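Local structure of ferredoxin (4LTU) at residues 2-7 with 22-27; 34-39 with 100-105. The protein carries a [2Fe-2S] cluster and probably shuttles electrons between redox partner proteins, as other ferredoxins of the adrenodoxin/putidaredoxin family do. All coordinates share one frame; numbering follows the deposited sequence.

Contact 1 uses strand 3-7 of the mixed sheet, contact 2 the residue following its neighbour 99-101: contact 1 sets strand 3-7 against the start of helix 24-29, contact 2 sets I102, just past the end of strand 99-101, against the loop that leads to the cluster. Their centres lie 12 Å apart, and they join through sheet bonds from T5 and I7 to L100 and through packing of A24 on L100 and M25 on A38. Both are mainly apolar, each with one carbon-oxygen touch, to a backbone carbonyl in contact 1 and a serine hydroxyl in contact 2. All four touching residues of contact 1 are buried. Contact 2 is smaller: two buried isoleucines meet, while S35, partly exposed, sets its hydroxyl against an I102 methyl.

Contact 1: residues 2-7 with 22-27; sequences PSITFI and DSAMFA
I4 and F6, two residues apart on strand 3-7, reach the first turn of helix 24-29 and meet its small residues. The CD1 methyl of I4 ends 3.6 Å from A27 CB and 4.1 Å from A24 CA, so one methyl touches two helix residues a turn apart. Its torsions explain the reach: CG1 stands beside the backbone N (chi1 -54°), and an extended chi2 carries CD1 outward. F6 presents a ring edge instead, with CZ 3.4 Å from A24 O, which lies near the ring plane; the same CZ is 4.3 Å from A24 CB. Farther out, the helix start is fixed by S23 as N-cap: its OG accepts from F26 N at 3.1 Å, with an N-H...O angle of 161°, and its O accepts from A27 N. Around them, V16 of strand 13-17 touches both I4 and F6, and L100 packs on F6 and A24. M25, next along the helix, touches the cluster. The cross-contact chemistry is almost wholly apolar; the exception is the weakly positive ring edge of F6, which probably gives a mild electrostatic attraction to the carbonyl oxygen of A24.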
loop_
_atom_site.group_PDB
_atom_site.type_symbol
_atom_site.label_atom_id
_atom_site.label_comp_id
_atom_site.label_asym_id
_atom_site.label_seq_id
_atom_site.Cartn_x
_atom_site.Cartn_y
_atom_site.Cartn_z
ATOM N N PRO A 2 -8.097 5.136 12.499
ATOM C CA PRO A 2 -7.974 6.074 11.387
ATOM C C PRO A 2 -8.620 5.605 10.086
ATOM O O PRO A 2 -9.506 4.726 10.076
ATOM C CB PRO A 2 -6.457 6.214 11.229
ATOM C CG PRO A 2 -5.942 6.098 12.616
ATOM C CD PRO A 2 -6.863 5.094 13.309
ATOM N N SER A 3 -8.179 6.212 8.991
ATOM C CA SER A 3 -8.863 6.118 7.735
ATOM C C SER A 3 -7.847 6.289 6.620
ATOM O O SER A 3 -7.013 7.208 6.651
ATOM C CB SER A 3 -9.906 7.238 7.653
ATOM O OG SER A 3 -10.915 6.939 6.711
ATOM N N ILE A 4 -7.934 5.396 5.636
ATOM C CA ILE A 4 -7.046 5.395 4.500
ATOM C C ILE A 4 -7.894 5.599 3.284
ATOM O O ILE A 4 -8.920 4.956 3.125
ATOM C CB ILE A 4 -6.328 4.027 4.283
ATOM C CG1 ILE A 4 -5.587 3.555 5.529
ATOM C CG2 ILE A 4 -5.350 4.112 3.108
ATOM C CD1 ILE A 4 -5.271 2.079 5.454
ATOM N N THR A 5 -7.430 6.464 2.397
ATOM C CA THR A 5 -8.068 6.645 1.093
ATOM C C THR A 5 -7.336 5.813 0.032
ATOM O O THR A 5 -6.126 5.973 -0.141
ATOM C CB THR A 5 -8.039 8.136 0.714
ATOM O OG1 THR A 5 -8.407 8.916 1.868
ATOM C CG2 THR A 5 -8.969 8.422 -0.412
ATOM N N PHE A 6 -8.058 4.924 -0.661
ATOM C CA PHE A 6 -7.491 4.162 -1.776
ATOM C C PHE A 6 -8.040 4.654 -3.123
ATOM O O PHE A 6 -9.253 4.859 -3.253
ATOM C CB PHE A 6 -7.803 2.667 -1.657
ATOM C CG PHE A 6 -6.883 1.901 -0.725
ATOM C CD1 PHE A 6 -5.709 1.310 -1.206
ATOM C CD2 PHE A 6 -7.218 1.729 0.615
ATOM C CE1 PHE A 6 -4.865 0.572 -0.347
ATOM C CE2 PHE A 6 -6.382 1.002 1.482
ATOM C CZ PHE A 6 -5.209 0.422 1.004
ATOM N N ILE A 7 -7.161 4.814 -4.119
ATOM C CA ILE A 7 -7.590 5.217 -5.472
ATOM C C ILE A 7 -7.244 4.174 -6.539
ATOM O O ILE A 7 -6.091 3.785 -6.689
ATOM C CB ILE A 7 -7.024 6.606 -5.852
ATOM C CG1 ILE A 7 -7.661 7.668 -4.966
ATOM C CG2 ILE A 7 -7.223 6.913 -7.358
ATOM C CD1 ILE A 7 -6.699 8.717 -4.536
ATOM N N ASP A 22 -2.742 -1.877 11.996
ATOM C CA ASP A 22 -3.040 -2.598 10.767
ATOM C C ASP A 22 -2.089 -2.106 9.696
ATOM O O ASP A 22 -1.766 -0.912 9.622
ATOM C CB ASP A 22 -4.476 -2.378 10.270
ATOM C CG ASP A 22 -5.542 -2.781 11.287
ATOM O OD1 ASP A 22 -5.240 -3.449 12.280
ATOM O OD2 ASP A 22 -6.708 -2.419 11.082
ATOM N N SER A 23 -1.605 -3.042 8.886
ATOM C CA SER A 23 -0.980 -2.670 7.651
ATOM C C SER A 23 -2.094 -2.148 6.721
ATOM O O SER A 23 -3.274 -2.411 6.953
ATOM C CB SER A 23 -0.262 -3.868 7.062
ATOM O OG SER A 23 -1.208 -4.792 6.587
ATOM N N ALA A 24 -1.697 -1.424 5.681
ATOM C CA ALA A 24 -2.595 -0.900 4.647
ATOM C C ALA A 24 -3.232 -2.023 3.847
ATOM O O ALA A 24 -4.350 -1.888 3.348
ATOM C CB ALA A 24 -1.829 0.067 3.713
ATOM N N MET A 25 -2.512 -3.125 3.725
ATOM C CA MET A 25 -2.983 -4.300 3.018
ATOM C C MET A 25 -4.124 -4.979 3.803
ATOM O O MET A 25 -5.170 -5.359 3.237
ATOM C CB MET A 25 -1.818 -5.283 2.803
ATOM C CG MET A 25 -2.241 -6.580 2.090
ATOM S SD MET A 25 -1.306 -8.000 2.691
ATOM C CE MET A 25 -1.897 -8.082 4.374
ATOM N N PHE A 26 -3.893 -5.140 5.099
ATOM C CA PHE A 26 -4.851 -5.752 5.971
ATOM C C PHE A 26 -6.139 -4.919 5.876
ATOM O O PHE A 26 -7.217 -5.448 5.566
ATOM C CB PHE A 26 -4.291 -5.797 7.401
ATOM C CG PHE A 26 -5.270 -6.313 8.422
ATOM C CD1 PHE A 26 -5.291 -7.670 8.768
ATOM C CD2 PHE A 26 -6.179 -5.439 9.043
ATOM C CE1 PHE A 26 -6.201 -8.153 9.708
ATOM C CE2 PHE A 26 -7.084 -5.905 9.976
ATOM C CZ PHE A 26 -7.102 -7.274 10.314
ATOM N N ALA A 27 -5.999 -3.617 6.109
ATOM C CA ALA A 27 -7.100 -2.675 5.986
ATOM C C ALA A 27 -7.853 -2.816 4.666
ATOM O O ALA A 27 -9.061 -2.915 4.669
ATOM C CB ALA A 27 -6.595 -1.226 6.176
#

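Contact 2: residues 34-39 with 100-105; sequences DSIVAE and LRIPER. Unlike the reference sequence in segment 100-105: I102 (reference Leu).
I36 and I102 cross at about a right angle, their side chains meeting through CG1 of I36 and the CG2 branch methyl of I102, 4.1 Å apart. I102 points its CB at the loop and divides its two branches between neighbouring residues: CG2 takes I36, while the longer arm ends with CD1 3.4 Å from S35 OG. That arm starts between the backbone N and the carbonyl carbon (chi1 38°) and then runs extended, which carries CD1 away from its own backbone. S35 answers from the loop with its hydroxyl turned toward the isoleucine, a polar atom against a methyl at van der Waals distance. I36 leaves its backbone across the interface, and the CG1 arm brings its side chain nearer. F6, M25 and A28 also touch I36, and V51 and H8 touch I102. The side chain of I36 is about 4 Å from that of the cluster ligand C49 and about 6 Å from the cluster; A38, two residues on, touches the cluster itself. I102, following the last strand, and F6 of strand 3-7 thus back the segment that runs into the cluster-binding loop, an arrangement consistent with the beta-grasp fold characteristic of [2Fe-2S] ferredoxins.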
loop_
_atom_site.group_PDB
_atom_site.type_symbol
_atom_site.label_atom_id
_atom_site.label_comp_id
_atom_site.label_asym_id
_atom_site.label_seq_id
_atom_site.Cartn_x
_atom_site.Cartn_y
_atom_site.Cartn_z
ATOM N N ASP A 34 -10.338 -5.920 -3.385
ATOM C CA ASP A 34 -9.865 -7.171 -3.992
ATOM C C ASP A 34 -8.594 -7.093 -4.842
ATOM O O ASP A 34 -7.818 -8.059 -4.905
ATOM C CB ASP A 34 -11.007 -7.810 -4.822
ATOM C CG ASP A 34 -12.069 -8.490 -3.944
ATOM O OD1 ASP A 34 -11.733 -8.946 -2.831
ATOM O OD2 ASP A 34 -13.245 -8.578 -4.372
ATOM N N SER A 35 -8.371 -5.955 -5.495
ATOM C CA SER A 35 -7.234 -5.816 -6.411
ATOM C C SER A 35 -5.846 -6.120 -5.819
ATOM O O SER A 35 -4.911 -6.481 -6.566
ATOM C CB SER A 35 -7.224 -4.413 -7.001
ATOM O OG SER A 35 -7.304 -3.457 -5.966
ATOM N N ILE A 36 -5.700 -5.917 -4.507
ATOM C CA ILE A 36 -4.439 -6.152 -3.807
ATOM C C ILE A 36 -4.284 -7.644 -3.586
ATOM O O ILE A 36 -4.919 -8.221 -2.704
ATOM C CB ILE A 36 -4.390 -5.403 -2.462
ATOM C CG1 ILE A 36 -4.112 -3.910 -2.707
ATOM C CG2 ILE A 36 -3.366 -6.081 -1.477
ATOM C CD1 ILE A 36 -4.113 -3.035 -1.431
ATOM N N VAL A 37 -3.458 -8.279 -4.409
ATOM C CA VAL A 37 -3.411 -9.732 -4.415
ATOM C C VAL A 37 -2.648 -10.300 -3.206
ATOM O O VAL A 37 -3.102 -11.289 -2.576
ATOM C CB VAL A 37 -2.948 -10.291 -5.792
ATOM C CG1 VAL A 37 -2.894 -11.803 -5.771
ATOM C CG2 VAL A 37 -3.933 -9.837 -6.883
ATOM N N ALA A 38 -1.513 -9.684 -2.872
ATOM C CA ALA A 38 -0.783 -10.064 -1.664
ATOM C C ALA A 38 -0.563 -11.587 -1.521
ATOM O O ALA A 38 -1.020 -12.205 -0.561
ATOM C CB ALA A 38 -1.514 -9.508 -0.442
ATOM N N GLU A 39 0.167 -12.180 -2.460
ATOM C CA GLU A 39 0.336 -13.658 -2.520
ATOM C C GLU A 39 0.807 -14.243 -1.186
ATOM O O GLU A 39 0.293 -15.293 -0.738
ATOM C CB GLU A 39 1.290 -14.051 -3.666
ATOM C CG GLU A 39 1.623 -15.584 -3.831
ATOM C CD GLU A 39 2.766 -16.073 -2.900
ATOM O OE1 GLU A 39 3.833 -15.405 -2.845
ATOM O OE2 GLU A 39 2.586 -17.120 -2.211
ATOM N N LEU A 100 -3.534 6.229 -0.884
ATOM C CA LEU A 100 -2.758 5.269 -1.659
ATOM C C LEU A 100 -3.439 4.985 -2.985
ATOM O O LEU A 100 -4.648 4.835 -3.043
ATOM C CB LEU A 100 -2.542 3.963 -0.887
ATOM C CG LEU A 100 -2.038 3.978 0.553
ATOM C CD1 LEU A 100 -2.210 2.544 1.121
ATOM C CD2 LEU A 100 -0.596 4.478 0.635
ATOM N N ARG A 101 -2.652 4.949 -4.047
ATOM C CA ARG A 101 -3.167 4.581 -5.348
ATOM C C ARG A 101 -2.605 3.219 -5.689
ATOM O O ARG A 101 -1.440 2.911 -5.387
ATOM C CB ARG A 101 -2.821 5.647 -6.392
ATOM C CG ARG A 101 -3.364 7.045 -5.952
ATOM C CD ARG A 101 -3.371 8.093 -7.056
ATOM N NE ARG A 101 -2.207 8.957 -6.946
ATOM C CZ ARG A 101 -2.262 10.268 -6.759
ATOM N NH1 ARG A 101 -3.443 10.890 -6.698
ATOM N NH2 ARG A 101 -1.129 10.957 -6.663
ATOM N N ILE A 102 -3.451 2.415 -6.317
ATOM C CA ILE A 102 -3.169 1.038 -6.618
ATOM C C ILE A 102 -2.842 0.883 -8.107
ATOM O O ILE A 102 -3.456 1.540 -8.955
ATOM C CB ILE A 102 -4.312 0.089 -6.157
ATOM C CG1 ILE A 102 -5.682 0.695 -6.361
ATOM C CG2 ILE A 102 -4.187 -0.252 -4.644
ATOM C CD1 ILE A 102 -6.802 -0.093 -5.620
ATOM N N PRO A 103 -1.844 0.029 -8.418
ATOM C CA PRO A 103 -1.335 -0.105 -9.750
ATOM C C PRO A 103 -2.276 -0.873 -10.653
ATOM O O PRO A 103 -3.147 -1.597 -10.184
ATOM C CB PRO A 103 -0.050 -0.903 -9.534
ATOM C CG PRO A 103 -0.348 -1.750 -8.412
ATOM C CD PRO A 103 -1.104 -0.837 -7.490
ATOM N N GLU A 104 -2.083 -0.690 -11.953
ATOM C CA GLU A 104 -2.838 -1.390 -12.993
ATOM C C GLU A 104 -2.886 -2.917 -12.764
ATOM O O GLU A 104 -3.886 -3.572 -13.059
ATOM C CB GLU A 104 -2.216 -1.049 -14.340
ATOM C CG GLU A 104 -2.998 -1.490 -15.553
ATOM C CD GLU A 104 -2.193 -1.310 -16.836
ATOM O OE1 GLU A 104 -2.623 -0.484 -17.684
ATOM O OE2 GLU A 104 -1.129 -1.982 -16.978
ATOM N N ARG A 105 -1.801 -3.473 -12.244
ATOM C CA ARG A 105 -1.793 -4.884 -11.833
ATOM C C ARG A 105 -0.774 -5.201 -10.739
ATOM O O ARG A 105 0.179 -4.480 -10.534
ATOM C CB ARG A 105 -1.556 -5.808 -13.035
ATOM C CG ARG A 105 -0.296 -5.512 -13.759
ATOM C CD ARG A 105 0.160 -6.735 -14.479
ATOM N NE ARG A 105 -0.229 -6.745 -15.879
ATOM C CZ ARG A 105 0.545 -7.246 -16.839
ATOM N NH1 ARG A 105 1.745 -7.750 -16.530
ATOM N NH2 ARG A 105 0.135 -7.233 -18.108
#